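Long-range contacts in phospho-furanose lactonase (Mycoplasma synoviae, PDB 3OVG), which hydrolyses the phosphorylated sugar lactones D-xylono-1,4-lactone 5-phosphate and L-arabino-1,4-lactone 5-phosphate, and also carboxy 1,4-lactones, using two zinc ions per subunit: residues V17-T23 with L320-K325; H26-I30 with Q281-G285; C126-E131 with T177-C183. One frame throughout, in Å; residues are numbered along the deposited sequence.

Contact 1: residues V17-T23 with L320-K325; sequences VEKLGIT and LVNNPK
Leu320 meets Thr23 through its backbone: Thr23 N donates to Leu320 O at 3.0 Å, in the carbonyl plane and fairly straight, with 155° at the hydrogen. The bond joins the first barrel strand, 22-25, to helix 313-327 near the end of the phosphotriesterase-type TIM barrel. It illustrates how a kinked helix can lend a carbonyl to another part of the fold, since Pro324 has no N-H to bond back to the preceding turn, and the helix is kinked there after a wider pi-type turn. The same oxygen receives a CA-H...O contact from Ile22, whose CA lies 3.4 Å from Leu320 O. Beside it, the side chains of Leu320 and Ile22 run alongside each other, both pointing the same way.

Val321 has CG2 against Ile22 CG1 at 3.7 Å. A water donates to both Val321 O and Gly21 O, tying the two backbones together. Gly21 O also takes the hydroxyl of Thr23, which approaches from above the carbonyl plane.

Pro324 slides past Thr23 in the opposite direction, its CB 3.8 Å from Thr23 CB, while its carbonyl oxygen approaches Leu20 CD1.

Lys325 finishes the contact by crossing Val17 at about a right angle. With its CG anti to the backbone N (chi1 176°), that atom comes within 3.6 Å of Val17 CG2, and CD continues to 3.7 Å from Val17 O. The chain then bends, bringing NZ to 4.5 Å from Glu18 OE2, beyond a salt bridge.

One direct backbone bond and a bridging water thus set the position of the Gly21-Thr23 end amid hydrocarbon contact; apolar contact continues to Val17, and at the Lys325 end opposite charges probably attract only loosely.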
loop_
_atom_site.group_PDB
_atom_site.type_symbol
_atom_site.label_atom_id
_atom_site.label_comp_id
_atom_site.label_asym_id
_atom_site.label_seq_id
_atom_site.Cartn_x
_atom_site.Cartn_y
_atom_site.Cartn_z
ATOM N N VAL A 17 39.160 16.991 26.259
ATOM C CA VAL A 17 37.719 17.157 26.394
ATOM C C VAL A 17 37.289 18.625 26.593
ATOM O O VAL A 17 36.161 18.985 26.294
ATOM C CB VAL A 17 37.133 16.255 27.500
ATOM C CG1 VAL A 17 37.236 14.787 27.095
ATOM C CG2 VAL A 17 37.817 16.544 28.853
ATOM N N GLU A 18 38.183 19.475 27.085
ATOM C CA GLU A 18 37.839 20.878 27.335
ATOM C C GLU A 18 37.586 21.576 26.022
ATOM O O GLU A 18 37.057 22.662 26.008
ATOM C CB GLU A 18 38.967 21.585 28.090
ATOM C CG GLU A 18 39.251 20.983 29.487
ATOM C CD GLU A 18 40.050 19.653 29.475
ATOM O OE1 GLU A 18 40.622 19.228 28.429
ATOM O OE2 GLU A 18 40.095 19.023 30.551
ATOM N N LYS A 19 37.935 20.923 24.911
ATOM C CA LYS A 19 37.817 21.531 23.590
ATOM C C LYS A 19 36.491 21.113 22.906
ATOM O O LYS A 19 36.152 21.602 21.837
ATOM C CB LYS A 19 39.009 21.099 22.738
ATOM C CG LYS A 19 39.618 22.171 21.884
ATOM C CD LYS A 19 40.900 22.755 22.495
ATOM C CE LYS A 19 42.121 21.918 22.066
ATOM N NZ LYS A 19 43.407 22.699 21.947
ATOM N N LEU A 20 35.762 20.200 23.529
ATOM C CA LEU A 20 34.446 19.796 23.029
ATOM C C LEU A 20 33.462 20.973 22.988
ATOM O O LEU A 20 32.707 21.090 22.033
ATOM C CB LEU A 20 33.868 18.626 23.857
ATOM C CG LEU A 20 34.430 17.206 23.592
ATOM C CD1 LEU A 20 34.115 16.163 24.689
ATOM C CD2 LEU A 20 33.979 16.654 22.236
ATOM N N GLY A 21 33.468 21.824 24.024
ATOM C CA GLY A 21 32.538 22.942 24.116
ATOM C C GLY A 21 31.085 22.482 24.109
ATOM O O GLY A 21 30.779 21.358 24.550
ATOM N N ILE A 22 30.194 23.337 23.602
ATOM C CA ILE A 22 28.798 22.972 23.475
ATOM C C ILE A 22 28.647 21.858 22.421
ATOM O O ILE A 22 29.106 21.977 21.276
ATOM C CB ILE A 22 27.926 24.169 23.119
ATOM C CG1 ILE A 22 27.969 25.208 24.267
ATOM C CG2 ILE A 22 26.526 23.691 22.799
ATOM C CD1 ILE A 22 26.989 26.421 24.098
ATOM N N THR A 23 28.026 20.758 22.837
ATOM C CA THR A 23 27.967 19.559 22.019
ATOM C C THR A 23 26.544 19.074 21.799
ATOM O O THR A 23 25.767 18.869 22.736
ATOM C CB THR A 23 28.783 18.388 22.650
ATOM O OG1 THR A 23 30.125 18.824 22.913
ATOM C CG2 THR A 23 28.798 17.160 21.722
ATOM N N LEU A 320 24.798 21.030 28.038
ATOM C CA LEU A 320 25.444 21.285 26.757
ATOM C C LEU A 320 26.961 21.052 26.794
ATOM O O LEU A 320 27.547 20.727 25.763
ATOM C CB LEU A 320 25.166 22.729 26.275
ATOM C CG LEU A 320 23.703 23.142 26.030
ATOM C CD1 LEU A 320 23.609 24.619 25.782
ATOM C CD2 LEU A 320 23.127 22.368 24.837
ATOM N N VAL A 321 27.594 21.271 27.952
ATOM C CA VAL A 321 29.069 21.326 28.027
ATOM C C VAL A 321 29.690 20.313 28.966
ATOM O O VAL A 321 30.509 19.504 28.545
ATOM C CB VAL A 321 29.552 22.730 28.433
ATOM C CG1 VAL A 321 31.073 22.809 28.408
ATOM C CG2 VAL A 321 28.966 23.742 27.503
ATOM N N ASN A 322 29.303 20.371 30.238
ATOM C CA ASN A 322 29.851 19.482 31.263
ATOM C C ASN A 322 29.500 17.986 31.131
ATOM O O ASN A 322 30.369 17.113 31.279
ATOM C CB ASN A 322 29.529 19.991 32.685
ATOM C CG ASN A 322 30.325 21.249 33.056
ATOM O OD1 ASN A 322 31.451 21.440 32.601
ATOM N ND2 ASN A 322 29.728 22.115 33.871
ATOM N N ASN A 323 28.242 17.688 30.843
ATOM C CA ASN A 323 27.825 16.295 30.712
ATOM C C ASN A 323 28.490 15.643 29.491
ATOM O O ASN A 323 29.032 14.541 29.588
ATOM C CB ASN A 323 26.305 16.190 30.682
ATOM C CG ASN A 323 25.649 16.771 31.955
ATOM O OD1 ASN A 323 24.414 16.948 32.018
ATOM N ND2 ASN A 323 26.465 17.082 32.950
ATOM N N PRO A 324 28.497 16.337 28.346
ATOM C CA PRO A 324 29.186 15.698 27.211
ATOM C C PRO A 324 30.701 15.545 27.412
ATOM O O PRO A 324 31.309 14.584 26.898
ATOM C CB PRO A 324 28.876 16.625 26.030
ATOM C CG PRO A 324 27.662 17.409 26.451
ATOM C CD PRO A 324 27.788 17.569 27.958
ATOM N N LYS A 325 31.300 16.483 28.152
ATOM C CA LYS A 325 32.714 16.426 28.473
ATOM C C LYS A 325 33.009 15.148 29.260
ATOM O O LYS A 325 34.042 14.477 29.055
ATOM C CB LYS A 325 33.126 17.682 29.263
ATOM C CG LYS A 325 34.555 17.701 29.729
ATOM C CD LYS A 325 35.094 19.158 29.792
ATOM C CE LYS A 325 34.747 19.867 31.077
ATOM N NZ LYS A 325 35.883 19.772 32.073
HETATM O O HOH W 1 31.840 19.808 26.391
#

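Contact 2: residues H26-I30 with Q281-G285; sequences HDHFI and QRNYG. With ZN (zinc ion), chain G.
Phe29 and Gln281 mark the closest approach of the two backbones, yet their CA atoms are 8.9 Å apart, so side chains of the second segment must reach across to carbonyls of the first. The setting is the His-X-His motif of the phosphotriesterase family, at the C-terminal end of the first strand of a TIM barrel, and the principle it exemplifies is that a metal-binding loop can be held by its backbone carbonyls, away from the metal.

His26 and His28 bind one zinc ion, with His26 NE2 2.4 Å and His28 NE2 2.3 Å from the metal. Two waters, the carbamate of Lys155 and Asp274 complete this site. In the second shell, Asp70 holds His28 ND1, and Asp27 OD1 takes both the backbone N of His28 and that of Ala275.

Gln281, at the N-cap position of helix 282-287, extends its chain beyond CG (chi2 -175°) and brings NE2 to 2.8 Å from His28 O. This hydrogen bond is weak, bent to 126° at the hydrogen. The other end of the amide, OE1, lies at the edge of the Phe29 ring, 3.6 Å from Phe29 CD1, with ring and amide planes almost perpendicular at 89°. Phe29 also packs on strand 63-68 and on helices 48-60 and 78-88, which places the ring between the glutamine and these elements.

One turn along the helix, Tyr284 presents the edge of its ring to the next carbonyl. Its hydroxyl donates to Phe29 O at 2.8 Å from a position tilted out of the carbonyl plane, and the backbone N of Asn47 bonds to the same hydroxyl. Crossing the tyrosine at about a right angle, Ile30 ends with CD1 3.9 Å from Tyr284 OH.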
loop_
_atom_site.group_PDB
_atom_site.type_symbol
_atom_site.label_atom_id
_atom_site.label_comp_id
_atom_site.label_asym_id
_atom_site.label_seq_id
_atom_site.Cartn_x
_atom_site.Cartn_y
_atom_site.Cartn_z
ATOM N N HIS A 26 23.712 13.957 19.301
ATOM C CA HIS A 26 23.124 13.004 18.372
ATOM C C HIS A 26 22.505 13.738 17.195
ATOM O O HIS A 26 21.475 14.373 17.327
ATOM C CB HIS A 26 22.098 12.126 19.102
ATOM C CG HIS A 26 21.448 11.086 18.244
ATOM N ND1 HIS A 26 21.028 9.867 18.742
ATOM C CD2 HIS A 26 21.138 11.086 16.924
ATOM C CE1 HIS A 26 20.467 9.172 17.767
ATOM N NE2 HIS A 26 20.520 9.889 16.656
ATOM N N ASP A 27 23.161 13.657 16.039
ATOM C CA ASP A 27 22.682 14.386 14.884
ATOM C C ASP A 27 23.231 13.809 13.594
ATOM O O ASP A 27 23.914 12.770 13.618
ATOM C CB ASP A 27 23.025 15.873 15.030
ATOM C CG ASP A 27 21.862 16.759 14.637
ATOM O OD1 ASP A 27 21.221 16.443 13.612
ATOM O OD2 ASP A 27 21.573 17.746 15.350
ATOM N N HIS A 28 22.955 14.473 12.474
ATOM C CA HIS A 28 23.273 13.891 11.190
ATOM C C HIS A 28 23.560 14.982 10.213
ATOM O O HIS A 28 23.105 16.088 10.397
ATOM C CB HIS A 28 22.100 13.058 10.655
ATOM C CG HIS A 28 21.699 11.963 11.573
ATOM N ND1 HIS A 28 22.308 10.732 11.561
ATOM C CD2 HIS A 28 20.802 11.932 12.587
ATOM C CE1 HIS A 28 21.796 9.979 12.514
ATOM N NE2 HIS A 28 20.886 10.690 13.157
ATOM N N PHE A 29 24.285 14.647 9.152
ATOM C CA PHE A 29 24.412 15.549 8.023
ATOM C C PHE A 29 24.276 14.770 6.730
ATOM O O PHE A 29 23.453 15.107 5.873
ATOM C CB PHE A 29 25.748 16.286 8.070
ATOM C CG PHE A 29 25.797 17.369 9.106
ATOM C CD1 PHE A 29 24.957 18.472 9.014
ATOM C CD2 PHE A 29 26.689 17.296 10.156
ATOM C CE1 PHE A 29 25.000 19.506 9.997
ATOM C CE2 PHE A 29 26.739 18.312 11.127
ATOM C CZ PHE A 29 25.902 19.425 11.034
ATOM N N ILE A 30 25.106 13.736 6.597
ATOM C CA ILE A 30 25.067 12.861 5.442
ATOM C C ILE A 30 24.465 11.502 5.810
ATOM O O ILE A 30 24.926 10.842 6.749
ATOM C CB ILE A 30 26.486 12.647 4.889
ATOM C CG1 ILE A 30 27.145 14.015 4.600
ATOM C CG2 ILE A 30 26.442 11.726 3.644
ATOM C CD1 ILE A 30 26.517 14.775 3.444
ATOM N N GLN A 281 16.624 20.273 8.821
ATOM C CA GLN A 281 17.674 21.286 8.843
ATOM C C GLN A 281 17.260 22.447 7.959
ATOM O O GLN A 281 16.561 22.239 6.977
ATOM C CB GLN A 281 19.019 20.706 8.399
ATOM C CG GLN A 281 19.539 19.692 9.385
ATOM C CD GLN A 281 20.916 19.199 9.040
ATOM O OE1 GLN A 281 21.689 19.895 8.371
ATOM N NE2 GLN A 281 21.245 17.991 9.509
ATOM N N ARG A 282 17.647 23.664 8.353
ATOM C CA ARG A 282 17.253 24.875 7.647
ATOM C C ARG A 282 17.812 24.893 6.221
ATOM O O ARG A 282 17.077 25.072 5.263
ATOM C CB ARG A 282 17.748 26.111 8.383
ATOM C CG ARG A 282 17.084 27.397 7.891
ATOM C CD ARG A 282 17.571 28.634 8.669
ATOM N NE ARG A 282 18.830 29.166 8.120
ATOM C CZ ARG A 282 18.901 29.937 7.042
ATOM N NH1 ARG A 282 20.072 30.380 6.600
ATOM N NH2 ARG A 282 17.790 30.271 6.407
ATOM N N ASN A 283 19.119 24.692 6.102
ATOM C CA ASN A 283 19.769 24.783 4.797
ATOM C C ASN A 283 19.373 23.652 3.854
ATOM O O ASN A 283 19.069 23.880 2.708
ATOM C CB ASN A 283 21.288 24.970 4.963
ATOM C CG ASN A 283 21.643 26.388 5.374
ATOM O OD1 ASN A 283 21.636 27.308 4.536
ATOM N ND2 ASN A 283 21.929 26.587 6.664
ATOM N N TYR A 284 19.319 22.431 4.358
ATOM C CA TYR A 284 18.658 21.349 3.612
ATOM C C TYR A 284 17.216 21.695 3.190
ATOM O O TYR A 284 16.796 21.418 2.042
ATOM C CB TYR A 284 18.685 20.056 4.434
ATOM C CG TYR A 284 19.853 19.116 4.164
ATOM C CD1 TYR A 284 20.030 18.544 2.906
ATOM C CD2 TYR A 284 20.745 18.768 5.178
ATOM C CE1 TYR A 284 21.071 17.651 2.648
ATOM C CE2 TYR A 284 21.804 17.889 4.943
ATOM C CZ TYR A 284 21.951 17.318 3.669
ATOM O OH TYR A 284 22.968 16.425 3.419
ATOM N N GLY A 285 16.429 22.268 4.102
ATOM C CA GLY A 285 15.088 22.724 3.727
ATOM C C GLY A 285 15.111 23.637 2.485
ATOM O O GLY A 285 14.326 23.484 1.542
HETATM ZN ZN ZN G . 19.386 9.680 14.562
HETATM O O HOH W 2 17.210 9.036 15.184
HETATM O O HOH W 3 18.134 9.278 12.430
#

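Contact 3: residues C126-E131 with T177-C183; sequences CVAEIE and TSILTGC
Ile130 lies against Thr177, Thr181 and Cys183, and each part of its side chain has its own neighbour. CB starts 4.0 Å from Thr181 CG2. From there the branches diverge: CG2 reaches Thr181 CB at 3.7 Å, while CG1 passes Thr177 CG2 at 4.1 Å. A bend at chi2 (-71°) then delivers CD1 to Cys183 SG at 3.9 Å, just past the end of the second helix.

Thr181 shows how a polar residue can serve an apolar interface. Its hydroxyl, between its own backbone N and carbonyl carbon (chi1 62°), turns back to donate to Thr177 O at 2.7 Å, and it accepts Cys183 N at 3.1 Å in an ST turn. Thr177 O is therefore gripped from opposite faces, by Thr181 N and Thr181 OG1. The methyl is left to face the first helix, with Thr181 CG2 3.7 Å from Val127 CG1. Glu131 reaches over the same methyl, its OE2 3.5 Å from Thr181 CG2; this oxygen also forms a salt bridge with Lys333 and shares a water with Thr181 O.

The segments' helix axes cross at -43°. Helix 119-131, which comes after strand 94-97 and the short helix 113-116, thus packs beside helix 165-181, which leads from strand 157-160 to strand 185-190, as adjacent members of the barrel's outer layer.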
loop_
_atom_site.group_PDB
_atom_site.type_symbol
_atom_site.label_atom_id
_atom_site.label_comp_id
_atom_site.label_asym_id
_atom_site.label_seq_id
_atom_site.Cartn_x
_atom_site.Cartn_y
_atom_site.Cartn_z
ATOM N N CYS A 126 34.683 -3.644 15.129
ATOM C CA CYS A 126 34.288 -2.348 15.699
ATOM C C CYS A 126 35.471 -1.712 16.389
ATOM O O CYS A 126 35.722 -0.514 16.213
ATOM C CB CYS A 126 33.066 -2.440 16.633
ATOM S SG CYS A 126 31.591 -2.983 15.766
ATOM N N VAL A 127 36.209 -2.502 17.162
ATOM C CA VAL A 127 37.484 -2.012 17.707
ATOM C C VAL A 127 38.412 -1.402 16.641
ATOM O O VAL A 127 38.980 -0.336 16.861
ATOM C CB VAL A 127 38.275 -3.088 18.468
ATOM C CG1 VAL A 127 39.563 -2.475 19.030
ATOM C CG2 VAL A 127 37.449 -3.650 19.617
ATOM N N ALA A 128 38.551 -2.068 15.495
ATOM C CA ALA A 128 39.381 -1.558 14.401
ATOM C C ALA A 128 38.929 -0.159 13.997
ATOM O O ALA A 128 39.747 0.700 13.672
ATOM C CB ALA A 128 39.320 -2.513 13.178
ATOM N N GLU A 129 37.621 0.086 14.000
ATOM C CA GLU A 129 37.147 1.407 13.589
ATOM C C GLU A 129 37.510 2.483 14.613
ATOM O O GLU A 129 37.807 3.608 14.243
ATOM C CB GLU A 129 35.644 1.415 13.321
ATOM C CG GLU A 129 35.246 0.590 12.101
ATOM C CD GLU A 129 34.103 1.222 11.308
ATOM O OE1 GLU A 129 32.989 1.466 11.872
ATOM O OE2 GLU A 129 34.340 1.470 10.116
ATOM N N ILE A 130 37.452 2.132 15.891
ATOM C CA ILE A 130 37.840 3.036 16.983
ATOM C C ILE A 130 39.383 3.269 17.012
ATOM O O ILE A 130 39.851 4.387 17.220
ATOM C CB ILE A 130 37.372 2.460 18.349
ATOM C CG1 ILE A 130 35.840 2.322 18.426
ATOM C CG2 ILE A 130 37.845 3.321 19.494
ATOM C CD1 ILE A 130 35.087 3.678 18.528
ATOM N N GLU A 131 40.167 2.212 16.772
ATOM C CA GLU A 131 41.615 2.258 16.997
ATOM C C GLU A 131 42.506 2.299 15.746
ATOM O O GLU A 131 43.644 2.754 15.825
ATOM C CB GLU A 131 42.072 1.130 17.967
ATOM C CG GLU A 131 41.392 1.245 19.348
ATOM C CD GLU A 131 41.963 0.317 20.409
ATOM O OE1 GLU A 131 42.425 -0.819 20.078
ATOM O OE2 GLU A 131 41.896 0.729 21.591
ATOM N N THR A 177 33.441 -3.490 23.029
ATOM C CA THR A 177 34.256 -2.491 22.330
ATOM C C THR A 177 34.549 -1.329 23.262
ATOM O O THR A 177 35.667 -0.786 23.287
ATOM C CB THR A 177 33.506 -1.982 21.084
ATOM O OG1 THR A 177 33.222 -3.102 20.246
ATOM C CG2 THR A 177 34.344 -0.978 20.265
ATOM N N SER A 178 33.549 -0.938 24.040
ATOM C CA SER A 178 33.719 0.201 24.941
ATOM C C SER A 178 34.723 -0.188 26.059
ATOM O O SER A 178 35.666 0.531 26.374
ATOM C CB SER A 178 32.368 0.620 25.541
ATOM O OG SER A 178 32.549 1.613 26.540
ATOM N N ILE A 179 34.533 -1.356 26.632
ATOM C CA ILE A 179 35.456 -1.839 27.650
ATOM C C ILE A 179 36.875 -1.937 27.109
ATOM O O ILE A 179 37.825 -1.494 27.756
ATOM C CB ILE A 179 34.993 -3.198 28.153
ATOM C CG1 ILE A 179 33.774 -3.001 29.070
ATOM C CG2 ILE A 179 36.160 -3.973 28.840
ATOM C CD1 ILE A 179 32.949 -4.260 29.188
ATOM N N LEU A 180 37.020 -2.498 25.914
ATOM C CA LEU A 180 38.340 -2.723 25.348
ATOM C C LEU A 180 39.056 -1.434 24.919
ATOM O O LEU A 180 40.286 -1.355 25.038
ATOM C CB LEU A 180 38.267 -3.691 24.161
ATOM C CG LEU A 180 37.871 -5.141 24.456
ATOM C CD1 LEU A 180 37.597 -5.852 23.111
ATOM C CD2 LEU A 180 38.948 -5.895 25.296
ATOM N N THR A 181 38.303 -0.444 24.406
ATOM C CA THR A 181 38.912 0.762 23.804
ATOM C C THR A 181 38.762 1.995 24.693
ATOM O O THR A 181 39.461 2.988 24.508
ATOM C CB THR A 181 38.278 1.162 22.428
ATOM O OG1 THR A 181 36.889 1.484 22.608
ATOM C CG2 THR A 181 38.430 0.071 21.393
ATOM N N GLY A 182 37.840 1.914 25.647
ATOM C CA GLY A 182 37.483 3.048 26.486
ATOM C C GLY A 182 36.430 3.954 25.864
ATOM O O GLY A 182 36.078 4.974 26.466
ATOM N N CYS A 183 35.922 3.608 24.666
ATOM C CA CYS A 183 35.027 4.547 23.954
ATOM C C CYS A 183 33.613 4.707 24.563
ATOM O O CYS A 183 33.092 3.796 25.216
ATOM C CB CYS A 183 34.914 4.177 22.474
ATOM S SG CYS A 183 33.890 2.718 22.129
HETATM O O HOH W 4 41.004 3.413 22.283
#

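Overall arrangement
Starting from the N terminus, the chain enters contact 1 at 17-23 and runs almost directly on into 26-30 of contact 2. It then passes through 126-131 and 177-183, where contact 3 closes the shortest loop. Contact 2 closes at 281-285, and contact 1 closes last, at 320-325. The three are therefore fully nested, and none cross. Contact 1 joins the first barrel strand to a late helix, contact 2 ties the zinc-binding loop to helix 282-287, and contact 3 pairs two helices mid-chain. Contacts 2 and 3 lie on opposite sides of the chain's centre, their own centres about 27 Å apart.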